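Local coordinates for protein response regulator (Xanthomonas campestris pv. campestris, PDB 3QYY) that probably makes cyclic di-GMP from GTP through its GGDEF domain, the part present here, which holds cyclic di-GMP and magnesium, at residues B[30-35]-B[83-88]; B[44-49]-B[103-108]. One frame throughout, in Å; residues are numbered along the deposited sequence.

How the interactions relate
Both contacts are buried and join a helix to the same five-stranded sheet, but on opposite faces. Interaction 1 sets helix 22-38 against strand 85-90, which lies at one edge of the sheet; interaction 2 sets helix 102-116 against strand 44-50 in the middle. Their chemistry differs accordingly: one indole N-H to hydroxyl bond carries the first, while apolar groups packed on an alanine carry the second. W85 and L45 link the two, with CH2 of W85 3.9 Å from CD1 of L45. Each strand also ends in the ligand region, R88 meeting cyclic di-GMP and D49 meeting magnesium, whereas the outward faces of both helices carry charged residues at the surface.

Interaction 1. Residues B[30-35]-B[83-88]; sequences RDSVTA and QDWIGR. With C2E (9,9'-[(2R,3R,3aS,5S,7aR,9R,10R,10aS,12S,14aR)-3,5,10,12-tetrahydroxy-5,12-dioxidooctahydro-2H,7H-difuro[3,2-d:3',2'-j][1,3,7,9,2,8]tetraoxadiphosphacyclododecine-2,9-diyl]bis(2-amino-1,9-dihydro-6H-purin-6-one)), chain F.
W85 turns the N-H edge of its indole toward the hydroxyl of S32: NE1 donates to S32 OG over 3.0 Å at 156°, with the oxygen lying in the ring plane. The place of OG is somewhat doubtful, so the 3.0 Å is approximate; the hydroxyl also makes a weak hydrogen bond with the A28 carbonyl, one turn back. CG of W85 sits between the backbone N and the carbonyl carbon (chi1 55°), which carries the ring across to helix 22-38. A serine suits the helix here because it is small enough to let a wide indole approach and still offers it an acceptor. Around this pair, A28 and M29 of the same helix and L95 of the neighbouring strand pack on W85, while F43 and H99 touch S32.

Farther along the strand, R88 stretches out fully, CG anti to the backbone N (chi1 -172°), and meets a guanine of cyclic di-GMP. Its NH2 gives a hydrogen bond of 2.8 Å to O61 of the ligand and lies 3.4 Å from the ligand atom N71, so the guanidinium approaches the Hoogsteen edge of the base. A salt bridge from NH1 to D14 and a hydrogen bond from NE to the G91 carbonyl fix its rotation. R22 and W89 of the second subunit also hydrogen-bond this ligand.

The chemistry implies a division of labour along one short strand: W85 settles its indole N-H inside the protein, whereas R88, oriented by two protein partners, keeps a donor for recognising guanine.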
ATOM      1  N   ARG B  30     -15.004   1.578 -16.321  1.00 24.06           N
ATOM      2  CA  ARG B  30     -16.251   2.195 -16.758  1.00 26.25           C
ATOM      3  C   ARG B  30     -16.694   1.619 -18.099  1.00 25.94           C
ATOM      4  O   ARG B  30     -17.837   1.181 -18.253  1.00 26.22           O
ATOM      5  CB  ARG B  30     -16.086   3.712 -16.897  1.00 26.96           C
ATOM      6  CG  ARG B  30     -17.375   4.434 -17.268  1.00 30.67           C
ATOM      7  CD  ARG B  30     -17.095   5.805 -17.862  1.00 32.56           C
ATOM      8  NE  ARG B  30     -16.347   5.700 -19.110  1.00 34.11           N
ATOM      9  CZ  ARG B  30     -15.923   6.739 -19.823  1.00 34.82           C
ATOM     10  NH1 ARG B  30     -16.170   7.977 -19.413  1.00 34.08           N
ATOM     11  NH2 ARG B  30     -15.254   6.538 -20.949  1.00 34.28           N
ATOM     12  N   ASP B  31     -15.782   1.617 -19.067  1.00 25.63           N
ATOM     13  CA  ASP B  31     -16.090   1.109 -20.397  1.00 26.63           C
ATOM     14  C   ASP B  31     -16.453  -0.373 -20.400  1.00 25.28           C
ATOM     15  O   ASP B  31     -17.379  -0.783 -21.099  1.00 25.85           O
ATOM     16  CB  ASP B  31     -14.914   1.356 -21.348  1.00 26.60           C
ATOM     17  CG  ASP B  31     -14.651   2.835 -21.582  1.00 27.73           C
ATOM     18  OD1 ASP B  31     -15.496   3.666 -21.187  1.00 29.81           O
ATOM     19  OD2 ASP B  31     -13.601   3.164 -22.170  1.00 28.67           O
ATOM     20  N   SER B  32     -15.725  -1.173 -19.624  1.00 23.96           N
ATOM     21  CA  SER B  32     -15.990  -2.606 -19.553  1.00 23.51           C
ATOM     22  C   SER B  32     -17.360  -2.917 -18.958  1.00 24.87           C
ATOM     23  O   SER B  32     -18.040  -3.840 -19.408  1.00 24.35           O
ATOM     24  CB  SER B  32     -14.904  -3.316 -18.740  1.00 21.56           C
ATOM     25  OG  SER B  32     -13.717  -3.454 -19.502  1.00 22.18           O
ATOM     26  N   VAL B  33     -17.763  -2.153 -17.947  1.00 24.83           N
ATOM     27  CA  VAL B  33     -19.063  -2.364 -17.319  1.00 27.46           C
ATOM     28  C   VAL B  33     -20.180  -1.940 -18.270  1.00 29.02           C
ATOM     29  O   VAL B  33     -21.228  -2.591 -18.344  1.00 30.35           O
ATOM     30  CB  VAL B  33     -19.186  -1.567 -16.001  1.00 27.80           C
ATOM     31  CG1 VAL B  33     -20.615  -1.645 -15.473  1.00 28.97           C
ATOM     32  CG2 VAL B  33     -18.218  -2.128 -14.971  1.00 26.49           C
ATOM     33  N   THR B  34     -19.951  -0.852 -18.996  1.00 29.20           N
ATOM     34  CA  THR B  34     -20.936  -0.355 -19.947  1.00 31.73           C
ATOM     35  C   THR B  34     -21.157  -1.395 -21.040  1.00 32.18           C
ATOM     36  O   THR B  34     -22.294  -1.726 -21.379  1.00 32.85           O
ATOM     37  CB  THR B  34     -20.470   0.960 -20.596  1.00 31.72           C
ATOM     38  OG1 THR B  34     -20.346   1.972 -19.589  1.00 32.81           O
ATOM     39  CG2 THR B  34     -21.470   1.422 -21.651  1.00 33.44           C
ATOM     40  N   ALA B  35     -20.061  -1.910 -21.585  1.00 32.40           N
ATOM     41  CA  ALA B  35     -20.135  -2.918 -22.633  1.00 34.48           C
ATOM     42  C   ALA B  35     -20.854  -4.166 -22.124  1.00 36.36           C
ATOM     43  O   ALA B  35     -21.587  -4.817 -22.868  1.00 36.31           O
ATOM     44  CB  ALA B  35     -18.734  -3.273 -23.110  1.00 33.97           C
ATOM     45  N   GLN B  83      -9.693  -7.368 -26.104  1.00 30.57           N
ATOM     46  CA  GLN B  83     -10.574  -6.431 -25.420  1.00 29.70           C
ATOM     47  C   GLN B  83     -10.339  -6.409 -23.912  1.00 27.69           C
ATOM     48  O   GLN B  83     -10.988  -5.660 -23.182  1.00 27.43           O
ATOM     49  CB  GLN B  83     -12.035  -6.780 -25.707  1.00 34.00           C
ATOM     50  CG  GLN B  83     -12.968  -5.598 -25.554  1.00 38.63           C
ATOM     51  CD  GLN B  83     -12.532  -4.421 -26.405  1.00 41.12           C
ATOM     52  OE1 GLN B  83     -12.409  -4.535 -27.627  1.00 42.20           O
ATOM     53  NE2 GLN B  83     -12.290  -3.284 -25.763  1.00 42.13           N
ATOM     54  N   ASP B  84      -9.407  -7.236 -23.453  1.00 24.43           N
ATOM     55  CA  ASP B  84      -9.082  -7.305 -22.035  1.00 21.64           C
ATOM     56  C   ASP B  84      -8.069  -6.205 -21.718  1.00 22.32           C
ATOM     57  O   ASP B  84      -7.595  -5.508 -22.616  1.00 21.35           O
ATOM     58  CB  ASP B  84      -8.501  -8.679 -21.709  1.00 21.47           C
ATOM     59  CG  ASP B  84      -9.455  -9.816 -22.058  1.00 22.35           C
ATOM     60  OD1 ASP B  84      -8.997 -10.971 -22.135  1.00 24.25           O
ATOM     61  OD2 ASP B  84     -10.664  -9.557 -22.244  1.00 21.22           O
ATOM     62  N   TRP B  85      -7.733  -6.038 -20.446  1.00 20.53           N
ATOM     63  CA  TRP B  85      -6.776  -5.002 -20.097  1.00 17.93           C
ATOM     64  C   TRP B  85      -6.119  -5.194 -18.747  1.00 18.07           C
ATOM     65  O   TRP B  85      -6.625  -5.920 -17.893  1.00 15.77           O
ATOM     66  CB  TRP B  85      -7.449  -3.625 -20.130  1.00 15.49           C
ATOM     67  CG  TRP B  85      -8.686  -3.514 -19.274  1.00 17.46           C
ATOM     68  CD1 TRP B  85      -9.978  -3.704 -19.670  1.00 17.79           C
ATOM     69  CD2 TRP B  85      -8.738  -3.178 -17.880  1.00 15.71           C
ATOM     70  NE1 TRP B  85     -10.834  -3.503 -18.611  1.00 18.27           N
ATOM     71  CE2 TRP B  85     -10.100  -3.178 -17.501  1.00 16.62           C
ATOM     72  CE3 TRP B  85      -7.766  -2.874 -16.915  1.00 15.09           C
ATOM     73  CZ2 TRP B  85     -10.518  -2.885 -16.192  1.00 16.47           C
ATOM     74  CZ3 TRP B  85      -8.181  -2.583 -15.613  1.00 14.04           C
ATOM     75  CH2 TRP B  85      -9.546  -2.590 -15.267  1.00 16.19           C
ATOM     76  N   ILE B  86      -4.969  -4.550 -18.574  1.00 16.32           N
ATOM     77  CA  ILE B  86      -4.259  -4.594 -17.308  1.00 15.69           C
ATOM     78  C   ILE B  86      -3.837  -3.169 -16.973  1.00 15.50           C
ATOM     79  O   ILE B  86      -3.325  -2.433 -17.823  1.00 15.68           O
ATOM     80  CB  ILE B  86      -3.021  -5.528 -17.355  1.00 17.87           C
ATOM     81  CG1 ILE B  86      -2.309  -5.502 -15.997  1.00 17.49           C
ATOM     82  CG2 ILE B  86      -2.076  -5.107 -18.487  1.00 19.54           C
ATOM     83  CD1 ILE B  86      -1.264  -6.597 -15.812  1.00 15.49           C
ATOM     84  N   GLY B  87      -4.096  -2.767 -15.735  1.00 15.38           N
ATOM     85  CA  GLY B  87      -3.733  -1.432 -15.312  1.00 13.71           C
ATOM     86  C   GLY B  87      -3.001  -1.461 -13.990  1.00 13.52           C
ATOM     87  O   GLY B  87      -3.097  -2.428 -13.234  1.00 13.87           O
ATOM     88  N   ARG B  88      -2.262  -0.395 -13.715  1.00 14.07           N
ATOM     89  CA  ARG B  88      -1.518  -0.277 -12.472  1.00 14.27           C
ATOM     90  C   ARG B  88      -2.255   0.748 -11.611  1.00 14.26           C
ATOM     91  O   ARG B  88      -2.309   1.933 -11.945  1.00 14.44           O
ATOM     92  CB  ARG B  88      -0.091   0.199 -12.761  1.00 14.34           C
ATOM     93  CG  ARG B  88       0.837   0.173 -11.557  1.00 13.48           C
ATOM     94  CD  ARG B  88       2.233   0.665 -11.921  1.00 16.00           C
ATOM     95  NE  ARG B  88       3.114   0.673 -10.757  1.00 17.88           N
ATOM     96  CZ  ARG B  88       4.343   1.177 -10.743  1.00 17.27           C
ATOM     97  NH1 ARG B  88       4.854   1.723 -11.841  1.00 15.85           N
ATOM     98  NH2 ARG B  88       5.056   1.141  -9.625  1.00 14.09           N
TER
HETATM   99  P1  C2E F 486       7.841   0.858   0.114  1.00 16.03           P
HETATM  100  O2P C2E F 486       8.565   1.723  -0.888  1.00 16.35           O
HETATM  101  O1P C2E F 486       8.473   0.777   1.471  1.00 15.04           O
HETATM  102  O5' C2E F 486       6.364   1.362   0.332  1.00 14.85           O
HETATM  103  C5' C2E F 486       5.500   0.663   1.251  1.00 14.51           C
HETATM  104  C4' C2E F 486       4.149   1.360   1.211  1.00 13.29           C
HETATM  105  O4' C2E F 486       4.181   2.755   1.434  1.00 13.45           O
HETATM  106  C3' C2E F 486       3.457   1.184  -0.135  1.00 14.61           C
HETATM  107  O3' C2E F 486       2.806  -0.094  -0.224  1.00 14.67           O
HETATM  108  C2' C2E F 486       2.551   2.378  -0.146  1.00 13.41           C
HETATM  109  O2' C2E F 486       1.308   2.011   0.473  1.00 14.33           O
HETATM  110  C1' C2E F 486       3.253   3.479   0.638  1.00 12.04           C
HETATM  111  N9  C2E F 486       3.996   4.363  -0.287  1.00 14.38           N
HETATM  112  C8  C2E F 486       5.340   4.465  -0.411  1.00 15.54           C
HETATM  113  N7  C2E F 486       5.683   5.377  -1.342  1.00 15.06           N
HETATM  114  C5  C2E F 486       4.550   5.880  -1.826  1.00 15.94           C
HETATM  115  C6  C2E F 486       4.186   6.905  -2.836  1.00 17.77           C
HETATM  116  O6  C2E F 486       5.081   7.527  -3.462  1.00 18.74           O
HETATM  117  N1  C2E F 486       2.872   7.157  -3.058  1.00 15.60           N
HETATM  118  C2  C2E F 486       1.880   6.504  -2.389  1.00 15.69           C
HETATM  119  N2  C2E F 486       0.595   6.800  -2.651  1.00 15.28           N
HETATM  120  N3  C2E F 486       2.149   5.542  -1.441  1.00 14.50           N
HETATM  121  C4  C2E F 486       3.440   5.205  -1.132  1.00 13.48           C
HETATM  122  P11 C2E F 486       2.814  -0.713  -1.710  1.00 13.79           P
HETATM  123  O21 C2E F 486       2.207   0.262  -2.662  1.00 12.88           O
HETATM  124  O11 C2E F 486       2.049  -1.983  -1.587  1.00 14.78           O
HETATM  125  O5A C2E F 486       4.300  -1.031  -2.147  1.00 14.22           O
HETATM  126  C5A C2E F 486       5.053  -1.970  -1.380  1.00 13.44           C
HETATM  127  C4A C2E F 486       6.446  -2.086  -1.930  1.00 14.43           C
HETATM  128  O4A C2E F 486       6.515  -2.407  -3.347  1.00 17.33           O
HETATM  129  C3A C2E F 486       7.261  -0.809  -1.760  1.00 15.11           C
HETATM  130  O3A C2E F 486       7.786  -0.671  -0.421  1.00 16.84           O
HETATM  131  C2A C2E F 486       8.317  -0.986  -2.805  1.00 15.00           C
HETATM  132  O2A C2E F 486       9.418  -1.702  -2.216  1.00 14.12           O
HETATM  133  C1A C2E F 486       7.671  -1.777  -3.932  1.00 15.40           C
HETATM  134  N91 C2E F 486       7.335  -0.882  -5.075  1.00 15.96           N
HETATM  135  C81 C2E F 486       6.181  -0.208  -5.314  1.00 16.37           C
HETATM  136  N71 C2E F 486       6.255   0.504  -6.463  1.00 15.71           N
HETATM  137  C51 C2E F 486       7.474   0.294  -6.984  1.00 16.84           C
HETATM  138  C61 C2E F 486       8.238   0.728  -8.189  1.00 17.56           C
HETATM  139  O61 C2E F 486       7.746   1.498  -9.043  1.00 18.30           O
HETATM  140  N11 C2E F 486       9.503   0.265  -8.348  1.00 16.53           N
HETATM  141  C21 C2E F 486      10.103  -0.581  -7.450  1.00 17.76           C
HETATM  142  N21 C2E F 486      11.372  -0.999  -7.677  1.00 18.37           N
HETATM  143  N31 C2E F 486       9.459  -1.018  -6.331  1.00 16.95           N
HETATM  144  C41 C2E F 486       8.171  -0.619  -6.056  1.00 16.90           C

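Interaction 2. Residues B[44-49]-B[103-108]; sequences VLFVLD and DEATLK. With MG (magnesium ion), chain I.
F46 drives the CZ end of its ring edge-on into the A105 turn of helix 102-116. Its CZ comes within 4.0 Å of A105 CB, which lies at the ring edge and in its plane, while the backbone N of T106, also 4.0 Å from CZ, stands near that plane. The ring therefore enters edge first. CG lies anti to the carbonyl carbon (chi1 -62°), sending the phenyl out from the strand toward the helix.

Two residues earlier on the same side of the strand, V44 presses CG2 against A105 CB at 4.0 Å, so one methyl is shared by a branched and an aromatic neighbour. Alanine suits that place: its short side chain lets the axes of segments 44-49 and 103-108 approach to 9.5 Å, 27° from parallel. T106 borders the ring and makes a hydrogen bond through OG1 with the E102 carbonyl, one turn back in the helix. V98 extends the apolar surface against A105, and L163 of strand 162-165 touches both F46 and T106.

Near the C-terminal end of the strand, D49 binds magnesium through OD2 at 2.0 Å. Its OD1 accepts a hydrogen bond of 2.7 Å from a water that is itself a magnesium ligand, and a salt bridge from K156; both would help hold the carboxylate's rotation. D92 and three waters are among the six ligands of the metal.

A helix packed on the central strand, with a metal-binding aspartate toward that strand's C-terminal end, belongs to the ferredoxin-like palm of GGDEF domains and related nucleotide cyclases.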
ATOM      1  N   VAL B  44     -15.062  -9.843 -16.008  1.00 20.91           N
ATOM      2  CA  VAL B  44     -14.562 -10.218 -14.699  1.00 19.00           C
ATOM      3  C   VAL B  44     -13.450  -9.237 -14.337  1.00 18.95           C
ATOM      4  O   VAL B  44     -12.544  -8.995 -15.138  1.00 19.09           O
ATOM      5  CB  VAL B  44     -13.985 -11.645 -14.713  1.00 20.20           C
ATOM      6  CG1 VAL B  44     -13.569 -12.050 -13.306  1.00 19.06           C
ATOM      7  CG2 VAL B  44     -15.023 -12.621 -15.273  1.00 20.96           C
ATOM      8  N   LEU B  45     -13.531  -8.665 -13.140  1.00 17.75           N
ATOM      9  CA  LEU B  45     -12.520  -7.716 -12.675  1.00 16.47           C
ATOM     10  C   LEU B  45     -11.673  -8.349 -11.586  1.00 17.38           C
ATOM     11  O   LEU B  45     -12.205  -8.960 -10.655  1.00 18.07           O
ATOM     12  CB  LEU B  45     -13.185  -6.452 -12.119  1.00 16.91           C
ATOM     13  CG  LEU B  45     -12.235  -5.417 -11.500  1.00 16.44           C
ATOM     14  CD1 LEU B  45     -11.382  -4.786 -12.604  1.00 18.42           C
ATOM     15  CD2 LEU B  45     -13.037  -4.350 -10.757  1.00 17.51           C
ATOM     16  N   PHE B  46     -10.354  -8.208 -11.707  1.00 16.99           N
ATOM     17  CA  PHE B  46      -9.424  -8.737 -10.718  1.00 16.22           C
ATOM     18  C   PHE B  46      -8.617  -7.600 -10.100  1.00 16.35           C
ATOM     19  O   PHE B  46      -8.208  -6.669 -10.795  1.00 14.80           O
ATOM     20  CB  PHE B  46      -8.414  -9.706 -11.341  1.00 18.76           C
ATOM     21  CG  PHE B  46      -9.025 -10.929 -11.955  1.00 20.58           C
ATOM     22  CD1 PHE B  46      -9.442 -10.922 -13.282  1.00 21.99           C
ATOM     23  CD2 PHE B  46      -9.158 -12.099 -11.214  1.00 21.95           C
ATOM     24  CE1 PHE B  46      -9.980 -12.069 -13.866  1.00 22.85           C
ATOM     25  CE2 PHE B  46      -9.696 -13.254 -11.788  1.00 22.95           C
ATOM     26  CZ  PHE B  46     -10.107 -13.236 -13.116  1.00 24.72           C
ATOM     27  N   VAL B  47      -8.396  -7.682  -8.793  1.00 14.97           N
ATOM     28  CA  VAL B  47      -7.577  -6.699  -8.088  1.00 15.20           C
ATOM     29  C   VAL B  47      -6.417  -7.521  -7.545  1.00 15.69           C
ATOM     30  O   VAL B  47      -6.636  -8.504  -6.829  1.00 16.06           O
ATOM     31  CB  VAL B  47      -8.333  -6.032  -6.914  1.00 14.00           C
ATOM     32  CG1 VAL B  47      -7.342  -5.258  -6.023  1.00 13.51           C
ATOM     33  CG2 VAL B  47      -9.387  -5.076  -7.455  1.00 14.99           C
ATOM     34  N   LEU B  48      -5.192  -7.133  -7.899  1.00 15.25           N
ATOM     35  CA  LEU B  48      -4.004  -7.857  -7.460  1.00 16.46           C
ATOM     36  C   LEU B  48      -3.044  -6.983  -6.658  1.00 17.28           C
ATOM     37  O   LEU B  48      -2.867  -5.804  -6.954  1.00 16.03           O
ATOM     38  CB  LEU B  48      -3.247  -8.407  -8.672  1.00 19.86           C
ATOM     39  CG  LEU B  48      -4.048  -8.999  -9.836  1.00 22.28           C
ATOM     40  CD1 LEU B  48      -3.078  -9.542 -10.874  1.00 25.44           C
ATOM     41  CD2 LEU B  48      -4.960 -10.098  -9.351  1.00 25.23           C
ATOM     42  N   ASP B  49      -2.417  -7.575  -5.649  1.00 16.71           N
ATOM     43  CA  ASP B  49      -1.446  -6.861  -4.823  1.00 17.24           C
ATOM     44  C   ASP B  49      -0.287  -7.815  -4.562  1.00 17.09           C
ATOM     45  O   ASP B  49      -0.492  -8.933  -4.085  1.00 17.05           O
ATOM     46  CB  ASP B  49      -2.076  -6.432  -3.492  1.00 16.17           C
ATOM     47  CG  ASP B  49      -1.131  -5.597  -2.643  1.00 18.59           C
ATOM     48  OD1 ASP B  49      -1.109  -5.794  -1.408  1.00 19.90           O
ATOM     49  OD2 ASP B  49      -0.424  -4.734  -3.208  1.00 14.87           O
ATOM     50  N   ASP B 103     -15.122 -18.736 -15.282  1.00 30.38           N
ATOM     51  CA  ASP B 103     -14.282 -19.932 -15.295  1.00 31.75           C
ATOM     52  C   ASP B 103     -13.031 -19.736 -16.146  1.00 30.99           C
ATOM     53  O   ASP B 103     -11.914 -19.985 -15.693  1.00 31.81           O
ATOM     54  CB  ASP B 103     -15.074 -21.134 -15.821  1.00 35.98           C
ATOM     55  CG  ASP B 103     -16.128 -21.611 -14.841  1.00 39.25           C
ATOM     56  OD1 ASP B 103     -16.925 -22.497 -15.212  1.00 43.09           O
ATOM     57  OD2 ASP B 103     -16.158 -21.105 -13.698  1.00 42.49           O
ATOM     58  N   GLU B 104     -13.222 -19.288 -17.379  1.00 29.49           N
ATOM     59  CA  GLU B 104     -12.106 -19.065 -18.289  1.00 29.97           C
ATOM     60  C   GLU B 104     -11.150 -18.010 -17.736  1.00 28.49           C
ATOM     61  O   GLU B 104      -9.942 -18.225 -17.672  1.00 27.19           O
ATOM     62  CB  GLU B 104     -12.629 -18.624 -19.657  1.00 31.05           C
ATOM     63  CG  GLU B 104     -11.540 -18.270 -20.658  1.00 36.02           C
ATOM     64  CD  GLU B 104     -12.100 -17.871 -22.013  1.00 38.56           C
ATOM     65  OE1 GLU B 104     -11.311 -17.426 -22.874  1.00 40.02           O
ATOM     66  OE2 GLU B 104     -13.326 -18.005 -22.216  1.00 40.06           O
ATOM     67  N   ALA B 105     -11.701 -16.870 -17.333  1.00 27.96           N
ATOM     68  CA  ALA B 105     -10.894 -15.783 -16.793  1.00 28.17           C
ATOM     69  C   ALA B 105     -10.084 -16.221 -15.577  1.00 28.60           C
ATOM     70  O   ALA B 105      -8.875 -15.998 -15.513  1.00 28.66           O
ATOM     71  CB  ALA B 105     -11.790 -14.604 -16.431  1.00 26.88           C
ATOM     72  N   THR B 106     -10.756 -16.847 -14.615  1.00 28.76           N
ATOM     73  CA  THR B 106     -10.107 -17.302 -13.392  1.00 29.94           C
ATOM     74  C   THR B 106      -9.040 -18.365 -13.632  1.00 31.57           C
ATOM     75  O   THR B 106      -7.971 -18.327 -13.024  1.00 30.88           O
ATOM     76  CB  THR B 106     -11.146 -17.846 -12.396  1.00 30.55           C
ATOM     77  OG1 THR B 106     -12.061 -16.796 -12.055  1.00 31.86           O
ATOM     78  CG2 THR B 106     -10.465 -18.350 -11.129  1.00 32.78           C
ATOM     79  N   LEU B 107      -9.324 -19.312 -14.518  1.00 32.95           N
ATOM     80  CA  LEU B 107      -8.362 -20.365 -14.815  1.00 34.36           C
ATOM     81  C   LEU B 107      -7.118 -19.801 -15.487  1.00 34.25           C
ATOM     82  O   LEU B 107      -6.003 -20.246 -15.222  1.00 33.57           O
ATOM     83  CB  LEU B 107      -9.000 -21.435 -15.706  1.00 36.43           C
ATOM     84  CG  LEU B 107      -9.739 -22.559 -14.974  1.00 37.36           C
ATOM     85  CD1 LEU B 107      -8.736 -23.380 -14.178  1.00 38.36           C
ATOM     86  CD2 LEU B 107     -10.810 -21.986 -14.052  1.00 38.53           C
ATOM     87  N   LYS B 108      -7.317 -18.818 -16.356  1.00 34.35           N
ATOM     88  CA  LYS B 108      -6.210 -18.190 -17.061  1.00 36.20           C
ATOM     89  C   LYS B 108      -5.343 -17.402 -16.075  1.00 36.02           C
ATOM     90  O   LYS B 108      -4.114 -17.411 -16.162  1.00 35.52           O
ATOM     91  CB  LYS B 108      -6.748 -17.244 -18.135  1.00 37.66           C
ATOM     92  CG  LYS B 108      -5.716 -16.806 -19.154  1.00 42.11           C
ATOM     93  CD  LYS B 108      -5.575 -17.816 -20.283  1.00 44.78           C
ATOM     94  CE  LYS B 108      -6.848 -17.880 -21.118  1.00 46.30           C
ATOM     95  NZ  LYS B 108      -6.706 -18.790 -22.288  1.00 47.74           N
TER
HETATM   96 MG    MG I 506       0.788  -3.328  -2.344  1.00 15.23          MG
HETATM   97  O   HOH W   1      -0.288  -3.459  -0.386  1.00 15.71           O
HETATM   98  O   HOH W   2      -0.637  -2.012  -2.960  1.00 14.21           O
HETATM   99  O   HOH W   3       2.128  -4.886  -1.550  1.00 13.46           O